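Local coordinates for protein kcn28 (Kitasatospora, PDB 6J31) that belongs to the GT-B superfamily of proteins built from two Rossmann-like domains, with a C-terminal domain related to erythromycin biosynthesis protein CIII, at residues S42-V47 with A52-Y57; E23-L28 with H33-A38; G219-P224 with E228-V233. All coordinates share one frame; numbering follows the deposited sequence.

In the fold
Contacts 1 and 2 belong to consecutive beta-alpha-beta units of the N-terminal parallel sheet; contact 3 joins a loop to strand 229-234 of the C-terminal sheet. In contact 2, helix 22-30 packs on strand 34-39; in contact 1, helix 44-49 packs on strand 53-56, the next strand outward. Their centres are 11 Å apart and they touch: Glu53 O and Tyr37 N lie 2.6 Å apart, a probable backbone hydrogen bond, and Val47 rests on Tyr37. Contact 3 is centred 34 Å from both, with nearest atoms about 17 Å from contact 1 and about 14 Å from contact 2. The bound (2E,2'E)-3,3'-(1,2-phenylene)di(prop-2-enoic acid) lies about 13 Å from the Tyr37 side chain.

Contact 1. Residues S42-V47 with A52-Y57; sequences SVAAAV and AELVPY
Ala44, Val47 and Leu54 meet through saturated carbon alone, with no ring, amide or carboxylate face at the interface. The one aromatic ring in these residues, that of Tyr57, points elsewhere: it packs against Met88 and Gln91 of helix 74-96, and its hydroxyl is hydrogen-bonded to the carbonyl O of Ser11. What does the touching is the fork of Leu54, whose two methyls each find a different residue of the helix. Leu54 CD2 lies 3.7 Å from Ala44 CB, while Leu54 CD1 lies 3.7 Å from Val47 CG1. The same Val47 CG1 also reaches back to Leu54 CB at 3.9 Å, covering the root of the leucine as well as one branch. The two side chains cross at about a right angle. With CG set opposite the backbone N (chi1 168°), the leucine stretches out from the strand and straddles the helix surface. Val47 in turn has CG1 opposite its own N (chi1 169°), the branch that meets Leu54.

Ala44 and Val47 are three residues apart, hence on one side of the helix. Val43 is its N-cap, and Val43 O accepts a bond from Val47 N at 3.1 Å. Alanine suits the first turn because its lone methyl admits a leucine branch closely; the bulkier valine fills the buried end, and leucine has the length to reach both.

Alternation along strand 53-56 divides its side chains: Leu54 turns to helix 44-49, whereas Val55 turns to Ala95 and Tyr96 of helix 74-96. The strand is thus covered from both sides, although it forms the outer edge of the N-terminal sheet. It hydrogen-bonds to strand 34-39, and helix 44-49 is the helix of the crossover connection between the two strands.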
# COMPACT_ATOMS: atom_id res chain seq x y z
N SER A 42 9.07 -11.78 -11.62
CA SER A 42 8.72 -10.54 -12.31
C SER A 42 9.18 -9.30 -11.57
O SER A 42 9.30 -8.23 -12.18
CB SER A 42 7.21 -10.49 -12.55
OG SER A 42 6.51 -10.46 -11.32
N VAL A 43 9.45 -9.40 -10.27
CA VAL A 43 9.86 -8.25 -9.47
C VAL A 43 11.27 -8.49 -8.94
O VAL A 43 11.64 -7.98 -7.87
CB VAL A 43 8.86 -7.99 -8.32
CG1 VAL A 43 7.50 -7.62 -8.90
CG2 VAL A 43 8.77 -9.21 -7.38
N ALA A 44 12.05 -9.26 -9.70
CA ALA A 44 13.42 -9.56 -9.30
C ALA A 44 14.26 -8.30 -9.18
O ALA A 44 15.19 -8.25 -8.37
CB ALA A 44 14.05 -10.53 -10.30
N ALA A 45 13.97 -7.28 -9.99
CA ALA A 45 14.72 -6.04 -9.90
C ALA A 45 14.57 -5.40 -8.53
O ALA A 45 15.56 -5.07 -7.87
CB ALA A 45 14.28 -5.07 -11.00
N ALA A 46 13.32 -5.24 -8.06
CA ALA A 46 13.10 -4.62 -6.76
C ALA A 46 13.65 -5.49 -5.63
O ALA A 46 14.21 -4.96 -4.66
CB ALA A 46 11.62 -4.35 -6.55
N VAL A 47 13.50 -6.81 -5.74
CA VAL A 47 14.00 -7.68 -4.68
C VAL A 47 15.52 -7.61 -4.61
O VAL A 47 16.09 -7.42 -3.54
CB VAL A 47 13.51 -9.13 -4.90
CG1 VAL A 47 14.25 -10.07 -3.96
CG2 VAL A 47 12.02 -9.22 -4.68
N ALA A 52 18.78 -8.38 -0.61
CA ALA A 52 18.45 -9.70 -0.11
C ALA A 52 18.62 -10.74 -1.21
O ALA A 52 18.63 -10.43 -2.40
CB ALA A 52 17.03 -9.74 0.45
N GLU A 53 18.71 -11.99 -0.78
CA GLU A 53 18.85 -13.12 -1.69
C GLU A 53 17.48 -13.44 -2.28
O GLU A 53 16.56 -13.80 -1.54
CB GLU A 53 19.43 -14.30 -0.91
CG GLU A 53 20.20 -15.34 -1.68
CD GLU A 53 20.79 -16.38 -0.75
OE1 GLU A 53 21.40 -15.99 0.28
OE2 GLU A 53 20.64 -17.59 -1.03
N LEU A 54 17.34 -13.30 -3.59
CA LEU A 54 16.06 -13.59 -4.23
C LEU A 54 15.80 -15.10 -4.25
O LEU A 54 16.62 -15.89 -4.72
CB LEU A 54 16.03 -13.05 -5.66
CG LEU A 54 14.86 -13.57 -6.50
CD1 LEU A 54 13.51 -13.06 -5.99
CD2 LEU A 54 15.04 -13.22 -7.97
N VAL A 55 14.63 -15.48 -3.74
CA VAL A 55 14.18 -16.87 -3.76
C VAL A 55 12.96 -16.91 -4.68
O VAL A 55 11.86 -16.55 -4.26
CB VAL A 55 13.86 -17.37 -2.34
CG1 VAL A 55 13.29 -18.78 -2.37
CG2 VAL A 55 15.10 -17.29 -1.47
N PRO A 56 13.11 -17.31 -5.94
CA PRO A 56 11.99 -17.21 -6.88
C PRO A 56 10.94 -18.28 -6.65
O PRO A 56 11.25 -19.43 -6.33
CB PRO A 56 12.66 -17.38 -8.25
CG PRO A 56 13.84 -18.27 -7.95
CD PRO A 56 14.33 -17.85 -6.58
N TYR A 57 9.68 -17.87 -6.78
CA TYR A 57 8.55 -18.78 -6.84
C TYR A 57 7.56 -18.22 -7.84
O TYR A 57 7.53 -17.01 -8.09
CB TYR A 57 7.90 -19.00 -5.46
CG TYR A 57 6.97 -17.89 -5.01
CD1 TYR A 57 5.64 -17.85 -5.42
CD2 TYR A 57 7.42 -16.88 -4.16
CE1 TYR A 57 4.79 -16.84 -5.02
CE2 TYR A 57 6.57 -15.87 -3.75
CZ TYR A 57 5.26 -15.85 -4.18
OH TYR A 57 4.40 -14.85 -3.78

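Contact 2. Residues E23-L28 with H33-A38; sequences ELIREL and HRVTYA
Val35 is met by two residues of helix 22-30, one on each of its branches. Ile25 CG2 packs against Val35 CG1 at 3.7 Å, and Leu28 CB against Val35 CG2 at 4.0 Å. The division follows from the valine torsion (chi1 -176°), which places CG1 opposite the backbone N and CG2 beside it. Further along the strand, Ile25 CG1 approaches Tyr37 CE2 obliquely at 4.4 Å. Beta-branched residues suit this seam, being broad close to the backbone where helix and strand come together.

At the turn, His33 N gives Leu28 O a weak hydrogen bond of 3.5 Å (154° at the hydrogen). Leu28 O also lies at the edge of the His33 imidazole, near its plane, 3.5 Å from His33 CD2. A second shell holds these groups in place: His33 NE2 is bonded to Glu391 OE2, Leu28 rests on Ala387 of helix 382-391, and both Ile25 and Tyr37 pack on Met9 of strand 6-10. Away from the strand, Arg26 grips Glu23 side-on, with NE to OE1 and NH2 to OE2, and NH2 also bridges to Glu49.

The N-to-C directions of helix 23-28 and strand 34-38 differ by 149°, as expected where a beta-alpha-beta helix runs back over its sheet. Chemically the join is a buried hydrocarbon seam with a single weak polar link, and the Glu23-Arg26 pair lies off it. The Glu391 carboxylate might stabilise a protonated His33.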
# COMPACT_ATOMS: atom_id res chain seq x y z
N GLU A 23 13.03 -0.60 2.23
CA GLU A 23 14.00 -0.00 3.14
C GLU A 23 14.15 -0.81 4.41
O GLU A 23 15.24 -0.82 5.01
CB GLU A 23 13.61 1.44 3.46
CG GLU A 23 13.71 2.37 2.26
CD GLU A 23 15.01 2.21 1.50
OE1 GLU A 23 16.09 2.17 2.14
OE2 GLU A 23 14.96 2.13 0.25
N LEU A 24 13.09 -1.50 4.85
CA LEU A 24 13.22 -2.38 6.00
C LEU A 24 14.15 -3.55 5.69
O LEU A 24 15.02 -3.88 6.50
CB LEU A 24 11.84 -2.87 6.44
CG LEU A 24 11.79 -3.90 7.57
CD1 LEU A 24 12.53 -3.37 8.77
CD2 LEU A 24 10.35 -4.21 7.94
N ILE A 25 14.00 -4.16 4.52
CA ILE A 25 14.87 -5.28 4.15
C ILE A 25 16.30 -4.80 3.98
O ILE A 25 17.25 -5.46 4.41
CB ILE A 25 14.36 -5.97 2.87
CG1 ILE A 25 12.88 -6.37 3.01
CG2 ILE A 25 15.21 -7.18 2.56
CD1 ILE A 25 12.64 -7.36 4.12
N ARG A 26 16.48 -3.64 3.35
CA ARG A 26 17.81 -3.07 3.19
C ARG A 26 18.47 -2.83 4.54
O ARG A 26 19.68 -3.08 4.69
CB ARG A 26 17.71 -1.76 2.40
CG ARG A 26 19.03 -1.30 1.81
CD ARG A 26 18.95 0.15 1.38
NE ARG A 26 17.85 0.39 0.45
CZ ARG A 26 17.82 -0.04 -0.80
NH1 ARG A 26 18.82 -0.76 -1.30
NH2 ARG A 26 16.77 0.23 -1.57
N GLU A 27 17.71 -2.35 5.52
CA GLU A 27 18.26 -2.12 6.85
C GLU A 27 18.67 -3.43 7.52
O GLU A 27 19.72 -3.50 8.17
CB GLU A 27 17.26 -1.37 7.72
CG GLU A 27 17.67 -1.26 9.19
CD GLU A 27 18.93 -0.44 9.40
OE1 GLU A 27 19.27 0.39 8.53
OE2 GLU A 27 19.60 -0.64 10.44
N LEU A 28 17.84 -4.47 7.39
CA LEU A 28 18.19 -5.76 7.98
C LEU A 28 19.45 -6.34 7.34
O LEU A 28 20.29 -6.92 8.03
CB LEU A 28 17.02 -6.73 7.83
CG LEU A 28 15.76 -6.36 8.62
CD1 LEU A 28 14.58 -7.22 8.22
CD2 LEU A 28 16.02 -6.45 10.13
N HIS A 33 22.68 -9.31 8.73
CA HIS A 33 21.91 -10.54 8.69
C HIS A 33 21.88 -11.12 7.28
O HIS A 33 22.00 -10.41 6.28
CB HIS A 33 20.47 -10.30 9.15
CG HIS A 33 20.36 -9.81 10.56
ND1 HIS A 33 20.75 -10.56 11.64
CD2 HIS A 33 19.89 -8.64 11.05
CE1 HIS A 33 20.53 -9.88 12.75
NE2 HIS A 33 20.01 -8.71 12.42
N ARG A 34 21.67 -12.43 7.21
CA ARG A 34 21.41 -13.09 5.94
C ARG A 34 19.91 -13.03 5.69
O ARG A 34 19.13 -13.66 6.42
CB ARG A 34 21.91 -14.53 5.93
CG ARG A 34 21.57 -15.22 4.63
CD ARG A 34 21.66 -16.73 4.72
NE ARG A 34 21.26 -17.35 3.46
CZ ARG A 34 20.76 -18.57 3.37
NH1 ARG A 34 20.63 -19.32 4.46
NH2 ARG A 34 20.41 -19.06 2.19
N VAL A 35 19.50 -12.28 4.68
CA VAL A 35 18.10 -12.08 4.35
C VAL A 35 17.82 -12.73 3.00
O VAL A 35 18.48 -12.42 2.00
CB VAL A 35 17.73 -10.59 4.33
CG1 VAL A 35 16.23 -10.42 4.09
CG2 VAL A 35 18.14 -9.93 5.63
N THR A 36 16.86 -13.65 2.98
CA THR A 36 16.35 -14.19 1.74
C THR A 36 14.96 -13.61 1.49
O THR A 36 14.22 -13.34 2.44
CB THR A 36 16.29 -15.73 1.76
OG1 THR A 36 15.49 -16.17 2.87
CG2 THR A 36 17.70 -16.30 1.88
N TYR A 37 14.64 -13.37 0.23
CA TYR A 37 13.40 -12.71 -0.15
C TYR A 37 12.72 -13.56 -1.22
O TYR A 37 13.19 -13.62 -2.36
CB TYR A 37 13.67 -11.29 -0.64
CG TYR A 37 12.46 -10.38 -0.74
CD1 TYR A 37 11.18 -10.90 -0.88
CD2 TYR A 37 12.60 -9.01 -0.68
CE1 TYR A 37 10.08 -10.07 -0.98
CE2 TYR A 37 11.51 -8.17 -0.77
CZ TYR A 37 10.25 -8.71 -0.92
OH TYR A 37 9.16 -7.87 -1.00
N ALA A 38 11.61 -14.19 -0.86
CA ALA A 38 10.85 -15.03 -1.77
C ALA A 38 9.79 -14.19 -2.46
O ALA A 38 8.96 -13.57 -1.80
CB ALA A 38 10.21 -16.20 -1.04

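Contact 3. Residues G219-P224 with E228-V233; sequences GDWKRP and EKVALV
Arg223 and Val230 make the tight part of this contact. The aliphatic stem of the arginine crosses the valine obliquely, with Arg223 CG 3.6 Å and Arg223 CD 3.7 Å from Val230 CG2. Val230 CG1 meets a second partner, Trp221 CH2, at 4.1 Å; these two side chains come from opposite directions, and the methyl stands obliquely to the indole. Tryptophan is suited to the spot because it is long enough to carry its ring from a loop to the strand and has a polar NE1 at the side, bonded here to Glu282 OE2. The ring also packs on Val262 and Ala291, and Val230, with its two branches, serves both neighbours.

The outer part is looser. The arginine chain bends about its CG-CD bond (chi3 69°), and Arg223 NH1 comes to 3.8 Å from Glu228 N; both nitrogens are donors, and the approach is not a hydrogen bond. Nor do the two residues form a salt bridge: Arg223 NH1 and Glu228 OE2 are 6.6 Å apart, so any attraction is probably weak. Both are exposed, as suits long charged side chains at a loop margin.

The loop 219-224 follows the last strand of the N-terminal sheet and precedes strand 229-234, the first of the C-terminal sheet, flanked there by strands 259-264 and 298-301. Such a linker leading into a second Rossmann-like domain is characteristic of the GT-B fold.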
# COMPACT_ATOMS: atom_id res chain seq x y z
N GLY A 219 15.62 11.67 -10.29
CA GLY A 219 15.64 12.95 -10.96
C GLY A 219 15.04 14.04 -10.09
O GLY A 219 14.28 13.79 -9.15
N ASP A 220 15.39 15.28 -10.41
CA ASP A 220 14.91 16.44 -9.67
C ASP A 220 13.96 17.23 -10.56
O ASP A 220 14.14 17.31 -11.78
CB ASP A 220 16.08 17.31 -9.23
CG ASP A 220 15.78 18.10 -7.97
OD1 ASP A 220 14.83 18.91 -7.98
OD2 ASP A 220 16.49 17.91 -6.96
N TRP A 221 12.93 17.82 -9.96
CA TRP A 221 11.95 18.60 -10.69
C TRP A 221 11.89 20.01 -10.12
O TRP A 221 11.64 20.18 -8.92
CB TRP A 221 10.57 17.94 -10.64
CG TRP A 221 9.57 18.52 -11.57
CD1 TRP A 221 9.33 18.14 -12.86
CD2 TRP A 221 8.68 19.61 -11.31
NE1 TRP A 221 8.34 18.92 -13.41
CE2 TRP A 221 7.92 19.82 -12.48
CE3 TRP A 221 8.44 20.41 -10.19
CZ2 TRP A 221 6.95 20.82 -12.56
CZ3 TRP A 221 7.47 21.40 -10.27
CH2 TRP A 221 6.73 21.59 -11.45
N LYS A 222 12.14 21.01 -10.96
CA LYS A 222 12.14 22.40 -10.55
C LYS A 222 10.87 23.09 -11.04
O LYS A 222 10.44 22.89 -12.18
CB LYS A 222 13.39 23.13 -11.06
CG LYS A 222 14.66 22.70 -10.31
CD LYS A 222 14.52 22.87 -8.79
CE LYS A 222 14.64 24.33 -8.35
NZ LYS A 222 14.42 24.50 -6.87
N ARG A 223 10.26 23.88 -10.15
CA ARG A 223 9.05 24.62 -10.49
C ARG A 223 9.33 25.59 -11.64
O ARG A 223 10.30 26.36 -11.57
CB ARG A 223 8.56 25.41 -9.29
CG ARG A 223 7.31 26.22 -9.57
CD ARG A 223 6.78 26.88 -8.32
NE ARG A 223 7.71 27.93 -7.91
CZ ARG A 223 7.66 29.19 -8.32
NH1 ARG A 223 6.73 29.57 -9.18
NH2 ARG A 223 8.55 30.08 -7.89
N PRO A 224 8.52 25.58 -12.69
CA PRO A 224 8.75 26.52 -13.80
C PRO A 224 8.59 27.95 -13.30
O PRO A 224 7.63 28.28 -12.59
CB PRO A 224 7.66 26.15 -14.81
CG PRO A 224 7.23 24.77 -14.44
CD PRO A 224 7.36 24.71 -12.95
N GLU A 228 3.08 30.39 -9.76
CA GLU A 228 3.03 30.64 -8.32
C GLU A 228 2.66 29.38 -7.54
O GLU A 228 3.20 29.15 -6.45
CB GLU A 228 2.05 31.76 -8.03
CG GLU A 228 2.06 32.84 -9.10
CD GLU A 228 2.11 34.24 -8.53
OE1 GLU A 228 1.29 34.55 -7.64
OE2 GLU A 228 2.98 35.02 -8.96
N LYS A 229 1.77 28.56 -8.07
CA LYS A 229 1.32 27.36 -7.38
C LYS A 229 1.43 26.16 -8.32
O LYS A 229 1.29 26.30 -9.54
CB LYS A 229 -0.12 27.51 -6.87
CG LYS A 229 -0.30 28.63 -5.86
CD LYS A 229 -0.57 28.11 -4.46
CE LYS A 229 -0.53 29.24 -3.43
NZ LYS A 229 -1.13 28.85 -2.13
N VAL A 230 1.70 24.99 -7.75
CA VAL A 230 1.91 23.77 -8.51
C VAL A 230 0.92 22.71 -8.03
O VAL A 230 0.78 22.49 -6.82
CB VAL A 230 3.35 23.25 -8.37
CG1 VAL A 230 3.48 21.85 -8.93
CG2 VAL A 230 4.32 24.20 -9.05
N ALA A 231 0.26 22.05 -8.97
CA ALA A 231 -0.64 20.95 -8.69
C ALA A 231 -0.15 19.69 -9.38
O ALA A 231 0.29 19.74 -10.54
CB ALA A 231 -2.06 21.27 -9.16
N LEU A 232 -0.23 18.56 -8.69
CA LEU A 232 0.09 17.26 -9.26
C LEU A 232 -1.16 16.40 -9.25
O LEU A 232 -1.80 16.24 -8.21
CB LEU A 232 1.21 16.57 -8.48
CG LEU A 232 1.43 15.10 -8.86
CD1 LEU A 232 1.90 14.96 -10.31
CD2 LEU A 232 2.40 14.42 -7.91
N VAL A 233 -1.51 15.86 -10.42
CA VAL A 233 -2.63 14.93 -10.55
C VAL A 233 -2.05 13.58 -10.92
O VAL A 233 -1.46 13.41 -11.99
CB VAL A 233 -3.64 15.40 -11.61
CG1 VAL A 233 -4.74 14.35 -11.79
CG2 VAL A 233 -4.23 16.74 -11.23